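PDB 3MOG: probable 3-hydroxybutyryl-CoA dehydrogenase from Escherichia coli, which catalyses the NAD+-dependent oxidation of 3-hydroxyadipyl-CoA to 3-oxoadipyl-CoA in the phenylacetate degradation pathway. Local coordinates for residues L233-G238 with L280-W285; V241-T246 with V264-V269; D217-D222 with G387-R392. All blocks are in the same frame, centred on the assembly; numbering follows the deposited sequence.

In the fold
Interactions 1 and 2 lie side by side, their centres 11 Å apart, within the first C-terminal-type helical domain, on the successive helices 230-237 and 239-252. Interaction 3 leaves that domain: helix 213-223 meets the start of helix 390-406, in the second domain of this type. It is buried, its touching side chains aliphatic, with no hydrogen bond across the segments. The other two are partly buried and mix polar with apolar contacts: a buried aspartate gripped by a loop in interaction 1, a side-chain amide pair beside a phenylalanine in interaction 2. V282 packs against L268 between interactions 1 and 2, and Y283 OH, probably hydrogen-bonded to D217 OD2, ties interaction 1 to helix 213-223.

Interaction 1: L233-G238 with L280-W285; sequences LTDLIG and LGVYDW
G281 brings the loop against D235: its CA lies 3.4 Å from D235 OD1, and a CB here would run into that oxygen, which probably explains the glycine. The turn is tight, G281 N bonding back to Y283 O. Next along the loop, V282 N donates to D235 OD1 over 2.9 Å, meeting the syn lone pair of that oxygen. The V282 side chain sends CG2 alongside, 3.9 Å from D235 OD1, and also packs on W203 of helix 196-207. Y283 N then donates to D235 OD2 at 2.8 Å, again from the syn side but tilted 18° out of the carboxylate plane. Two consecutive backbone amides thus hold the two oxygens of one aspartate, pinning an irregular loop to helix 230-237 in the helical C-terminal domain of the 3-hydroxyacyl-CoA dehydrogenase fold. The Y283 ring presents an edge to the same carboxylate, with CD1 3.4 Å from D235 OD2, while its hydroxyl is hydrogen-bonded to D217 OD2 on helix 213-223. W285 adds a third donor: with CG anti to its carbonyl carbon (chi1 -72°), the indole swings back to the helix and NE1 meets D235 OD2 at 2.8 Å. The oxygen lies close to the indole plane, yet the donor stands above the carboxylate plane, the two planes being 54° apart. D235 OD2 therefore accepts from Y283 and W285 together, and D235 OD1 has a further partner in Q239; so many N-H groups around a buried carboxylate would be expected to favour its charged form. At the far end of the indole, L236 CD1 touches W285 CH2 at 3.7 Å, the two side chains crossing at about a right angle.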
ATOM      1  N   LEU C 233     -17.194  -9.437 -20.553  1.00 53.09           N
ATOM      2  CA  LEU C 233     -16.044  -8.880 -21.277  1.00 50.47           C
ATOM      3  C   LEU C 233     -14.711  -9.421 -20.753  1.00 50.16           C
ATOM      4  O   LEU C 233     -13.815  -9.694 -21.542  1.00 51.45           O
ATOM      5  CB  LEU C 233     -16.046  -7.344 -21.250  1.00 50.78           C
ATOM      6  CG  LEU C 233     -15.035  -6.574 -22.113  1.00 55.00           C
ATOM      7  CD1 LEU C 233     -15.333  -6.746 -23.590  1.00 60.37           C
ATOM      8  CD2 LEU C 233     -15.018  -5.099 -21.757  1.00 50.74           C
ATOM      9  N   THR C 234     -14.576  -9.614 -19.445  1.00 46.86           N
ATOM     10  CA  THR C 234     -13.360 -10.281 -18.943  1.00 52.77           C
ATOM     11  C   THR C 234     -13.242 -11.742 -19.415  1.00 58.20           C
ATOM     12  O   THR C 234     -12.132 -12.212 -19.692  1.00 57.11           O
ATOM     13  CB  THR C 234     -13.197 -10.222 -17.407  1.00 54.94           C
ATOM     14  OG1 THR C 234     -14.251 -10.946 -16.757  1.00 51.52           O
ATOM     15  CG2 THR C 234     -13.184  -8.793 -16.914  1.00 58.54           C
ATOM     16  N   ASP C 235     -14.378 -12.446 -19.508  1.00 57.56           N
ATOM     17  CA  ASP C 235     -14.418 -13.812 -20.068  1.00 60.29           C
ATOM     18  C   ASP C 235     -14.020 -13.827 -21.545  1.00 56.61           C
ATOM     19  O   ASP C 235     -13.356 -14.748 -22.006  1.00 62.20           O
ATOM     20  CB  ASP C 235     -15.800 -14.461 -19.886  1.00 54.91           C
ATOM     21  CG  ASP C 235     -15.885 -15.370 -18.654  1.00 61.76           C
ATOM     22  OD1 ASP C 235     -14.983 -15.313 -17.792  1.00 54.10           O
ATOM     23  OD2 ASP C 235     -16.867 -16.151 -18.548  1.00 57.58           O
ATOM     24  N   LEU C 236     -14.394 -12.781 -22.272  1.00 61.93           N
ATOM     25  CA  LEU C 236     -14.067 -12.678 -23.690  1.00 61.44           C
ATOM     26  C   LEU C 236     -12.690 -12.103 -23.987  1.00 59.99           C
ATOM     27  O   LEU C 236     -12.146 -12.345 -25.056  1.00 66.16           O
ATOM     28  CB  LEU C 236     -15.138 -11.869 -24.413  1.00 69.06           C
ATOM     29  CG  LEU C 236     -16.059 -12.706 -25.297  1.00 79.52           C
ATOM     30  CD1 LEU C 236     -17.493 -12.242 -25.167  1.00 83.55           C
ATOM     31  CD2 LEU C 236     -15.589 -12.659 -26.758  1.00 85.81           C
ATOM     32  N   ILE C 237     -12.142 -11.310 -23.069  1.00 61.52           N
ATOM     33  CA  ILE C 237     -10.771 -10.825 -23.212  1.00 56.76           C
ATOM     34  C   ILE C 237      -9.836 -11.958 -22.787  1.00 53.27           C
ATOM     35  O   ILE C 237      -8.776 -12.167 -23.383  1.00 52.62           O
ATOM     36  CB  ILE C 237     -10.518  -9.515 -22.404  1.00 56.00           C
ATOM     37  CG1 ILE C 237     -11.227  -8.329 -23.066  1.00 63.85           C
ATOM     38  CG2 ILE C 237      -9.015  -9.176 -22.320  1.00 52.36           C
ATOM     39  CD1 ILE C 237     -11.234  -7.059 -22.219  1.00 60.92           C
ATOM     40  N   GLY C 238     -10.261 -12.709 -21.779  1.00 51.06           N
ATOM     41  CA  GLY C 238      -9.438 -13.771 -21.224  1.00 50.21           C
ATOM     42  C   GLY C 238      -8.966 -13.328 -19.865  1.00 53.42           C
ATOM     43  O   GLY C 238      -8.258 -12.322 -19.748  1.00 57.92           O
ATOM     44  N   LEU C 280     -14.697 -22.159 -19.800  1.00 72.34           N
ATOM     45  CA  LEU C 280     -15.216 -21.794 -18.477  1.00 68.71           C
ATOM     46  C   LEU C 280     -14.431 -20.621 -17.868  1.00 70.29           C
ATOM     47  O   LEU C 280     -13.202 -20.606 -17.882  1.00 68.37           O
ATOM     48  CB  LEU C 280     -15.196 -23.009 -17.537  1.00 67.03           C
ATOM     49  CG  LEU C 280     -15.827 -22.875 -16.142  1.00 70.63           C
ATOM     50  CD1 LEU C 280     -17.327 -22.593 -16.223  1.00 60.66           C
ATOM     51  CD2 LEU C 280     -15.556 -24.111 -15.280  1.00 68.65           C
ATOM     52  N   GLY C 281     -15.155 -19.635 -17.350  1.00 68.62           N
ATOM     53  CA  GLY C 281     -14.543 -18.517 -16.651  1.00 65.23           C
ATOM     54  C   GLY C 281     -15.455 -18.121 -15.520  1.00 63.98           C
ATOM     55  O   GLY C 281     -15.723 -18.922 -14.620  1.00 62.13           O
ATOM     56  N   VAL C 282     -15.933 -16.880 -15.573  1.00 62.57           N
ATOM     57  CA  VAL C 282     -17.042 -16.450 -14.733  1.00 60.99           C
ATOM     58  C   VAL C 282     -18.254 -17.258 -15.186  1.00 62.22           C
ATOM     59  O   VAL C 282     -19.031 -17.753 -14.367  1.00 64.50           O
ATOM     60  CB  VAL C 282     -17.322 -14.930 -14.886  1.00 60.87           C
ATOM     61  CG1 VAL C 282     -18.650 -14.555 -14.272  1.00 52.98           C
ATOM     62  CG2 VAL C 282     -16.219 -14.115 -14.247  1.00 53.58           C
ATOM     63  N   TYR C 283     -18.374 -17.407 -16.501  1.00 59.03           N
ATOM     64  CA  TYR C 283     -19.467 -18.133 -17.122  1.00 63.66           C
ATOM     65  C   TYR C 283     -19.014 -19.447 -17.730  1.00 66.79           C
ATOM     66  O   TYR C 283     -17.819 -19.662 -17.970  1.00 64.92           O
ATOM     67  CB  TYR C 283     -20.093 -17.285 -18.226  1.00 54.27           C
ATOM     68  CG  TYR C 283     -20.661 -15.998 -17.721  1.00 55.64           C
ATOM     69  CD1 TYR C 283     -19.961 -14.803 -17.879  1.00 48.14           C
ATOM     70  CD2 TYR C 283     -21.891 -15.966 -17.066  1.00 53.66           C
ATOM     71  CE1 TYR C 283     -20.475 -13.608 -17.409  1.00 43.82           C
ATOM     72  CE2 TYR C 283     -22.416 -14.774 -16.592  1.00 59.17           C
ATOM     73  CZ  TYR C 283     -21.697 -13.593 -16.770  1.00 54.78           C
ATOM     74  OH  TYR C 283     -22.196 -12.397 -16.305  1.00 61.11           O
ATOM     75  N   ASP C 284     -20.001 -20.309 -17.981  1.00 73.64           N
ATOM     76  CA  ASP C 284     -19.829 -21.538 -18.750  1.00 73.21           C
ATOM     77  C   ASP C 284     -20.117 -21.212 -20.204  1.00 74.40           C
ATOM     78  O   ASP C 284     -21.208 -20.743 -20.536  1.00 73.36           O
ATOM     79  CB  ASP C 284     -20.802 -22.609 -18.250  1.00 73.35           C
ATOM     80  CG  ASP C 284     -20.307 -24.012 -18.506  1.00 73.25           C
ATOM     81  OD1 ASP C 284     -19.952 -24.318 -19.667  1.00 67.75           O
ATOM     82  OD2 ASP C 284     -20.270 -24.806 -17.540  1.00 67.06           O
ATOM     83  N   TRP C 285     -19.140 -21.452 -21.070  1.00 77.29           N
ATOM     84  CA  TRP C 285     -19.282 -21.086 -22.475  1.00 84.72           C
ATOM     85  C   TRP C 285     -19.726 -22.241 -23.383  1.00 90.18           C
ATOM     86  O   TRP C 285     -19.876 -22.065 -24.599  1.00 90.07           O
ATOM     87  CB  TRP C 285     -18.013 -20.398 -22.976  1.00 84.62           C
ATOM     88  CG  TRP C 285     -17.891 -19.018 -22.409  1.00 86.13           C
ATOM     89  CD1 TRP C 285     -17.332 -18.668 -21.209  1.00 83.63           C
ATOM     90  CD2 TRP C 285     -18.377 -17.806 -22.992  1.00 82.63           C
ATOM     91  NE1 TRP C 285     -17.428 -17.311 -21.019  1.00 81.25           N
ATOM     92  CE2 TRP C 285     -18.061 -16.755 -22.098  1.00 81.32           C
ATOM     93  CE3 TRP C 285     -19.040 -17.502 -24.190  1.00 83.60           C
ATOM     94  CZ2 TRP C 285     -18.385 -15.420 -22.364  1.00 78.41           C
ATOM     95  CZ3 TRP C 285     -19.365 -16.172 -24.453  1.00 88.88           C
ATOM     96  CH2 TRP C 285     -19.036 -15.148 -23.540  1.00 85.55           C
TER

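Interaction 2: V241-T246 with V264-V269; sequences VNFAVT and VQQELV
N242 and Q265 join their side-chain amides across two helices by a direct hydrogen bond, Q265 NE2 donating to N242 OD1 over 2.8 Å. The bond is fairly straight, 161° at the hydrogen; the donor lies in the carbonyl plane of N242, on a lone pair, and N242 OD1 lies close to the amide plane of Q265. The two amides are nevertheless twisted 51° apart. Q265 gets there by an extended chain, CG anti to the backbone N. Its NE2 also donates to Q239 OE1, while its OE1 accepts from a water at 2.8 Å; that water takes a hydrogen bond from T246 OG1 at 2.9 Å. Both ends of the buried Q265 amide thus have partners, which fixes its flip. F243, its CG likewise anti to the backbone N, extends toward helix 263-270, and Q265 OE1 lies in the ring plane at the edge, 3.3 Å from F243 CD1. One face is covered by the backbone of Q266, whose CA makes a CH-pi contact 4.1 Å from the centroid of the F243 ring. Purely apolar touches complete the set: Q266 CB rests against F243 CZ at 3.6 Å, and V269 CG2 approaches F243 CB at 3.9 Å. The axes of the segments 241-246 and 264-269 approach to 10.2 Å with a crossing angle of -132°, a steeply crossed pair, more opposed than parallel in direction. Beside it runs helix 196-207, with Y199 against N242, W203 against Q265 and R196 bonded to T246, while P261, in the loop before helix 263-270, packs on F243. A second subunit of the trimer borders helix 263-270: its W254 packs on Q266, beside F243, and its S124 on E267, which makes no contact with segment 241-246.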
ATOM      1  N   VAL C 241      -5.374 -12.361 -19.370  1.00 50.54           N
ATOM      2  CA  VAL C 241      -4.939 -11.119 -20.019  1.00 51.91           C
ATOM      3  C   VAL C 241      -5.395  -9.891 -19.217  1.00 53.07           C
ATOM      4  O   VAL C 241      -4.589  -8.998 -18.927  1.00 58.62           O
ATOM      5  CB  VAL C 241      -5.432 -11.038 -21.498  1.00 56.56           C
ATOM      6  CG1 VAL C 241      -4.954  -9.746 -22.185  1.00 50.56           C
ATOM      7  CG2 VAL C 241      -4.962 -12.267 -22.303  1.00 53.64           C
ATOM      8  N   ASN C 242      -6.671  -9.880 -18.828  1.00 44.83           N
ATOM      9  CA  ASN C 242      -7.268  -8.733 -18.144  1.00 47.89           C
ATOM     10  C   ASN C 242      -6.680  -8.558 -16.748  1.00 47.11           C
ATOM     11  O   ASN C 242      -6.429  -7.430 -16.326  1.00 47.67           O
ATOM     12  CB  ASN C 242      -8.802  -8.839 -18.180  1.00 43.81           C
ATOM     13  CG  ASN C 242      -9.515  -7.781 -17.346  1.00 47.47           C
ATOM     14  OD1 ASN C 242      -9.746  -7.976 -16.145  1.00 46.24           O
ATOM     15  ND2 ASN C 242      -9.941  -6.687 -17.996  1.00 42.12           N
ATOM     16  N   PHE C 243      -6.411  -9.680 -16.074  1.00 49.79           N
ATOM     17  CA  PHE C 243      -5.807  -9.698 -14.739  1.00 47.96           C
ATOM     18  C   PHE C 243      -4.361  -9.236 -14.793  1.00 51.34           C
ATOM     19  O   PHE C 243      -3.882  -8.593 -13.853  1.00 57.46           O
ATOM     20  CB  PHE C 243      -5.885 -11.110 -14.134  1.00 48.94           C
ATOM     21  CG  PHE C 243      -5.346 -11.229 -12.717  1.00 38.16           C
ATOM     22  CD1 PHE C 243      -6.072 -10.742 -11.636  1.00 39.40           C
ATOM     23  CD2 PHE C 243      -4.149 -11.895 -12.470  1.00 46.63           C
ATOM     24  CE1 PHE C 243      -5.608 -10.877 -10.323  1.00 42.26           C
ATOM     25  CE2 PHE C 243      -3.657 -12.042 -11.158  1.00 34.76           C
ATOM     26  CZ  PHE C 243      -4.386 -11.529 -10.082  1.00 41.93           C
ATOM     27  N   ALA C 244      -3.671  -9.571 -15.884  1.00 52.93           N
ATOM     28  CA  ALA C 244      -2.266  -9.172 -16.067  1.00 49.36           C
ATOM     29  C   ALA C 244      -2.152  -7.665 -16.257  1.00 48.08           C
ATOM     30  O   ALA C 244      -1.207  -7.054 -15.763  1.00 49.77           O
ATOM     31  CB  ALA C 244      -1.619  -9.914 -17.255  1.00 44.71           C
ATOM     32  N   VAL C 245      -3.112  -7.076 -16.971  1.00 44.90           N
ATOM     33  CA  VAL C 245      -3.184  -5.617 -17.119  1.00 48.09           C
ATOM     34  C   VAL C 245      -3.450  -4.929 -15.762  1.00 50.11           C
ATOM     35  O   VAL C 245      -2.716  -4.020 -15.370  1.00 52.91           O
ATOM     36  CB  VAL C 245      -4.193  -5.193 -18.229  1.00 51.72           C
ATOM     37  CG1 VAL C 245      -4.354  -3.686 -18.259  1.00 50.05           C
ATOM     38  CG2 VAL C 245      -3.730  -5.709 -19.622  1.00 33.35           C
ATOM     39  N   THR C 246      -4.463  -5.401 -15.037  1.00 51.30           N
ATOM     40  CA  THR C 246      -4.783  -4.902 -13.694  1.00 44.87           C
ATOM     41  C   THR C 246      -3.574  -4.909 -12.760  1.00 47.64           C
ATOM     42  O   THR C 246      -3.262  -3.887 -12.131  1.00 49.25           O
ATOM     43  CB  THR C 246      -5.953  -5.711 -13.055  1.00 42.71           C
ATOM     44  OG1 THR C 246      -7.166  -5.391 -13.724  1.00 40.86           O
ATOM     45  CG2 THR C 246      -6.148  -5.399 -11.558  1.00 39.96           C
ATOM     46  N   VAL C 264     -10.981 -12.958  -6.368  1.00 54.43           N
ATOM     47  CA  VAL C 264     -11.946 -13.692  -7.180  1.00 53.95           C
ATOM     48  C   VAL C 264     -11.413 -13.883  -8.591  1.00 55.23           C
ATOM     49  O   VAL C 264     -11.540 -14.972  -9.155  1.00 62.33           O
ATOM     50  CB  VAL C 264     -13.335 -13.000  -7.217  1.00 55.21           C
ATOM     51  CG1 VAL C 264     -14.348 -13.849  -8.001  1.00 51.12           C
ATOM     52  CG2 VAL C 264     -13.831 -12.758  -5.815  1.00 49.90           C
ATOM     53  N   GLN C 265     -10.790 -12.844  -9.146  1.00 51.12           N
ATOM     54  CA  GLN C 265     -10.179 -12.962 -10.469  1.00 51.79           C
ATOM     55  C   GLN C 265      -8.923 -13.822 -10.436  1.00 51.25           C
ATOM     56  O   GLN C 265      -8.754 -14.692 -11.290  1.00 57.23           O
ATOM     57  CB  GLN C 265      -9.881 -11.598 -11.104  1.00 48.01           C
ATOM     58  CG  GLN C 265      -9.625 -11.715 -12.609  1.00 54.14           C
ATOM     59  CD  GLN C 265      -9.370 -10.387 -13.302  1.00 53.82           C
ATOM     60  OE1 GLN C 265      -8.893  -9.430 -12.690  1.00 51.88           O
ATOM     61  NE2 GLN C 265      -9.652 -10.339 -14.608  1.00 45.58           N
ATOM     62  N   GLN C 266      -8.057 -13.568  -9.457  1.00 50.05           N
ATOM     63  CA  GLN C 266      -6.830 -14.342  -9.265  1.00 48.74           C
ATOM     64  C   GLN C 266      -7.145 -15.831  -9.223  1.00 50.40           C
ATOM     65  O   GLN C 266      -6.505 -16.609  -9.910  1.00 46.06           O
ATOM     66  CB  GLN C 266      -6.102 -13.947  -7.964  1.00 50.21           C
ATOM     67  CG  GLN C 266      -4.725 -14.621  -7.843  1.00 43.94           C
ATOM     68  CD  GLN C 266      -3.904 -14.193  -6.651  1.00 45.16           C
ATOM     69  OE1 GLN C 266      -2.812 -13.661  -6.815  1.00 64.48           O
ATOM     70  NE2 GLN C 266      -4.408 -14.438  -5.444  1.00 46.65           N
ATOM     71  N   GLU C 267      -8.136 -16.204  -8.413  1.00 54.25           N
ATOM     72  CA  GLU C 267      -8.589 -17.593  -8.300  1.00 58.02           C
ATOM     73  C   GLU C 267      -8.960 -18.219  -9.641  1.00 58.26           C
ATOM     74  O   GLU C 267      -8.609 -19.375  -9.894  1.00 52.18           O
ATOM     75  CB  GLU C 267      -9.768 -17.707  -7.329  1.00 57.64           C
ATOM     76  CG  GLU C 267     -10.044 -19.115  -6.852  1.00 66.36           C
ATOM     77  CD  GLU C 267      -9.251 -19.501  -5.611  1.00 70.60           C
ATOM     78  OE1 GLU C 267      -8.099 -19.027  -5.431  1.00 60.99           O
ATOM     79  OE2 GLU C 267      -9.796 -20.294  -4.814  1.00 71.12           O
ATOM     80  N   LEU C 268      -9.647 -17.448 -10.494  1.00 53.78           N
ATOM     81  CA  LEU C 268     -10.032 -17.918 -11.824  1.00 53.74           C
ATOM     82  C   LEU C 268      -8.829 -18.141 -12.748  1.00 57.08           C
ATOM     83  O   LEU C 268      -8.831 -19.076 -13.559  1.00 62.94           O
ATOM     84  CB  LEU C 268     -11.042 -16.970 -12.486  1.00 49.43           C
ATOM     85  CG  LEU C 268     -12.472 -16.823 -11.930  1.00 56.97           C
ATOM     86  CD1 LEU C 268     -13.262 -15.881 -12.839  1.00 49.86           C
ATOM     87  CD2 LEU C 268     -13.216 -18.155 -11.782  1.00 48.11           C
ATOM     88  N   VAL C 269      -7.805 -17.296 -12.615  1.00 51.05           N
ATOM     89  CA  VAL C 269      -6.601 -17.392 -13.451  1.00 53.66           C
ATOM     90  C   VAL C 269      -5.733 -18.584 -13.050  1.00 53.55           C
ATOM     91  O   VAL C 269      -5.367 -19.405 -13.889  1.00 57.06           O
ATOM     92  CB  VAL C 269      -5.757 -16.087 -13.417  1.00 55.21           C
ATOM     93  CG1 VAL C 269      -4.446 -16.248 -14.232  1.00 42.09           C
ATOM     94  CG2 VAL C 269      -6.590 -14.894 -13.928  1.00 52.51           C
TER
HETATM   95  O   HOH W   1      -9.560  -7.015 -13.948  1.00 44.30           O

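Interaction 3: D217-D222 with G387-R392; sequences DAALRD and GMLIWR
I390 lies across the backbone of helix 213-223, its CD1 reaching 3.3 Å from A219 O and its CG1 4.0 Å from A219 CB. It is placed there by a first torsion that sets CG1 anti to the carbonyl carbon (chi1 -71°) and a nearly extended second one, carrying the long branch over the carbonyl oxygen of A219. L389 CD1 meets the A219 methyl from a direction roughly at right angles to I390, 4.1 Å from A219 CB. L220 and L389 cross at about a right angle, L220 CD2 4.2 Å from L389 CB, while the second branch of L220 puts CD1 4.3 Å from I390 CA. With an alanine in place of I390, the branches beyond CB would be gone, and the A219 methyl and carbonyl would probably face a gap between the helices. L389 is the N-cap residue of helix 390-406; D345 OD1 accepts from the backbone N of both L389 and I390, fixing this helix start. The contact joins the two C-terminal-type domains of the chain, probably as in dimeric relatives that carry one C-terminal domain per chain and pair through it. Although R392 forms a salt bridge with E201 nearby, no hydrogen bond or salt bridge runs between these two segments, which implies that shape and the burial of aliphatic groups hold them together.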
ATOM      1  N   ASP C 217     -23.751  -7.648 -15.163  1.00 47.23           N
ATOM      2  CA  ASP C 217     -23.576  -7.387 -16.600  1.00 50.48           C
ATOM      3  C   ASP C 217     -24.795  -6.736 -17.278  1.00 54.39           C
ATOM      4  O   ASP C 217     -24.648  -5.926 -18.203  1.00 50.04           O
ATOM      5  CB  ASP C 217     -23.202  -8.666 -17.353  1.00 53.35           C
ATOM      6  CG  ASP C 217     -21.759  -9.100 -17.110  1.00 59.04           C
ATOM      7  OD1 ASP C 217     -20.962  -8.334 -16.527  1.00 62.57           O
ATOM      8  OD2 ASP C 217     -21.423 -10.229 -17.498  1.00 58.01           O
ATOM      9  N   ALA C 218     -25.990  -7.079 -16.806  1.00 52.76           N
ATOM     10  CA  ALA C 218     -27.219  -6.567 -17.416  1.00 57.44           C
ATOM     11  C   ALA C 218     -27.464  -5.117 -17.032  1.00 52.61           C
ATOM     12  O   ALA C 218     -27.911  -4.328 -17.853  1.00 51.78           O
ATOM     13  CB  ALA C 218     -28.415  -7.433 -17.031  1.00 56.85           C
ATOM     14  N   ALA C 219     -27.174  -4.780 -15.779  1.00 50.91           N
ATOM     15  CA  ALA C 219     -27.278  -3.409 -15.306  1.00 47.59           C
ATOM     16  C   ALA C 219     -26.332  -2.510 -16.087  1.00 51.18           C
ATOM     17  O   ALA C 219     -26.723  -1.444 -16.547  1.00 54.23           O
ATOM     18  CB  ALA C 219     -26.977  -3.328 -13.815  1.00 50.37           C
ATOM     19  N   LEU C 220     -25.093  -2.960 -16.258  1.00 51.51           N
ATOM     20  CA  LEU C 220     -24.076  -2.132 -16.893  1.00 52.56           C
ATOM     21  C   LEU C 220     -24.290  -1.989 -18.408  1.00 50.87           C
ATOM     22  O   LEU C 220     -24.101  -0.907 -18.954  1.00 52.50           O
ATOM     23  CB  LEU C 220     -22.665  -2.625 -16.537  1.00 52.36           C
ATOM     24  CG  LEU C 220     -21.989  -2.108 -15.243  1.00 53.69           C
ATOM     25  CD1 LEU C 220     -21.744  -0.599 -15.292  1.00 47.79           C
ATOM     26  CD2 LEU C 220     -22.731  -2.455 -13.955  1.00 46.52           C
ATOM     27  N   ARG C 221     -24.728  -3.059 -19.068  1.00 49.10           N
ATOM     28  CA  ARG C 221     -25.016  -3.014 -20.509  1.00 56.53           C
ATOM     29  C   ARG C 221     -26.396  -2.426 -20.854  1.00 56.35           C
ATOM     30  O   ARG C 221     -26.498  -1.531 -21.682  1.00 49.32           O
ATOM     31  CB  ARG C 221     -24.809  -4.393 -21.176  1.00 58.00           C
ATOM     32  CG  ARG C 221     -25.462  -4.573 -22.571  1.00 62.41           C
ATOM     33  CD  ARG C 221     -25.179  -5.958 -23.203  1.00 69.61           C
ATOM     34  NE  ARG C 221     -25.043  -7.003 -22.188  1.00 77.45           N
ATOM     35  CZ  ARG C 221     -26.040  -7.739 -21.701  1.00 77.88           C
ATOM     36  NH1 ARG C 221     -25.790  -8.647 -20.758  1.00 67.62           N
ATOM     37  NH2 ARG C 221     -27.279  -7.571 -22.143  1.00 75.04           N
ATOM     38  N   ASP C 222     -27.453  -2.927 -20.226  1.00 56.03           N
ATOM     39  CA  ASP C 222     -28.799  -2.508 -20.625  1.00 59.58           C
ATOM     40  C   ASP C 222     -29.375  -1.405 -19.738  1.00 59.48           C
ATOM     41  O   ASP C 222     -30.437  -0.864 -20.045  1.00 57.95           O
ATOM     42  CB  ASP C 222     -29.754  -3.705 -20.717  1.00 60.17           C
ATOM     43  CG  ASP C 222     -29.305  -4.742 -21.732  1.00 62.13           C
ATOM     44  OD1 ASP C 222     -29.270  -5.935 -21.375  1.00 67.99           O
ATOM     45  OD2 ASP C 222     -28.976  -4.371 -22.877  1.00 69.57           O
ATOM     46  N   GLY C 387     -24.157   2.776  -3.268  1.00 42.45           N
ATOM     47  CA  GLY C 387     -23.849   3.222  -4.618  1.00 38.37           C
ATOM     48  C   GLY C 387     -24.319   2.270  -5.705  1.00 43.93           C
ATOM     49  O   GLY C 387     -24.253   2.599  -6.892  1.00 49.51           O
ATOM     50  N   MET C 388     -24.794   1.096  -5.287  1.00 43.90           N
ATOM     51  CA  MET C 388     -25.295   0.036  -6.170  1.00 45.96           C
ATOM     52  C   MET C 388     -24.282  -0.344  -7.256  1.00 47.69           C
ATOM     53  O   MET C 388     -23.138  -0.669  -6.926  1.00 47.39           O
ATOM     54  CB  MET C 388     -26.696   0.380  -6.718  1.00 39.74           C
ATOM     55  CG  MET C 388     -27.731   0.674  -5.620  1.00 37.63           C
ATOM     56  SD  MET C 388     -28.295  -0.802  -4.761  1.00 34.02           S
ATOM     57  CE  MET C 388     -29.716  -1.104  -5.785  1.00 42.51           C
ATOM     58  N   LEU C 389     -24.668  -0.274  -8.530  1.00 44.96           N
ATOM     59  CA  LEU C 389     -23.839  -0.857  -9.593  1.00 43.25           C
ATOM     60  C   LEU C 389     -23.427   0.131 -10.664  1.00 44.40           C
ATOM     61  O   LEU C 389     -22.237   0.389 -10.863  1.00 49.01           O
ATOM     62  CB  LEU C 389     -24.545  -2.062 -10.243  1.00 44.95           C
ATOM     63  CG  LEU C 389     -24.822  -3.284  -9.363  1.00 47.11           C
ATOM     64  CD1 LEU C 389     -25.505  -4.382 -10.163  1.00 46.99           C
ATOM     65  CD2 LEU C 389     -23.524  -3.820  -8.699  1.00 41.21           C
ATOM     66  N   ILE C 390     -24.427   0.661 -11.352  1.00 43.51           N
ATOM     67  CA  ILE C 390     -24.242   1.548 -12.471  1.00 43.57           C
ATOM     68  C   ILE C 390     -23.585   2.827 -11.981  1.00 44.25           C
ATOM     69  O   ILE C 390     -22.517   3.185 -12.470  1.00 48.09           O
ATOM     70  CB  ILE C 390     -25.608   1.859 -13.140  1.00 45.19           C
ATOM     71  CG1 ILE C 390     -26.143   0.623 -13.872  1.00 51.15           C
ATOM     72  CG2 ILE C 390     -25.511   3.061 -14.067  1.00 40.08           C
ATOM     73  CD1 ILE C 390     -27.653   0.712 -14.226  1.00 51.20           C
ATOM     74  N   TRP C 391     -24.203   3.481 -10.993  1.00 42.37           N
ATOM     75  CA  TRP C 391     -23.719   4.769 -10.508  1.00 46.26           C
ATOM     76  C   TRP C 391     -22.368   4.648  -9.841  1.00 45.46           C
ATOM     77  O   TRP C 391     -21.516   5.503 -10.045  1.00 46.86           O
ATOM     78  CB  TRP C 391     -24.753   5.494  -9.624  1.00 37.19           C
ATOM     79  CG  TRP C 391     -25.752   6.220 -10.487  1.00 47.61           C
ATOM     80  CD1 TRP C 391     -26.883   5.696 -11.055  1.00 41.51           C
ATOM     81  CD2 TRP C 391     -25.669   7.578 -10.940  1.00 45.00           C
ATOM     82  NE1 TRP C 391     -27.520   6.651 -11.814  1.00 50.76           N
ATOM     83  CE2 TRP C 391     -26.797   7.814 -11.762  1.00 45.96           C
ATOM     84  CE3 TRP C 391     -24.757   8.622 -10.722  1.00 43.91           C
ATOM     85  CZ2 TRP C 391     -27.034   9.049 -12.371  1.00 39.07           C
ATOM     86  CZ3 TRP C 391     -24.995   9.856 -11.321  1.00 47.46           C
ATOM     87  CH2 TRP C 391     -26.128  10.057 -12.140  1.00 47.82           C
ATOM     88  N   ARG C 392     -22.169   3.564  -9.094  1.00 44.75           N
ATOM     89  CA  ARG C 392     -20.901   3.308  -8.402  1.00 42.12           C
ATOM     90  C   ARG C 392     -19.749   3.137  -9.397  1.00 43.99           C
ATOM     91  O   ARG C 392     -18.660   3.698  -9.193  1.00 39.84           O
ATOM     92  CB  ARG C 392     -21.043   2.074  -7.497  1.00 44.57           C
ATOM     93  CG  ARG C 392     -19.780   1.668  -6.771  1.00 36.88           C
ATOM     94  CD  ARG C 392     -20.111   0.930  -5.524  1.00 39.04           C
ATOM     95  NE  ARG C 392     -18.907   0.383  -4.896  1.00 39.30           N
ATOM     96  CZ  ARG C 392     -18.889  -0.197  -3.703  1.00 46.22           C
ATOM     97  NH1 ARG C 392     -20.020  -0.279  -3.011  1.00 41.08           N
ATOM     98  NH2 ARG C 392     -17.744  -0.688  -3.199  1.00 36.21           N
TER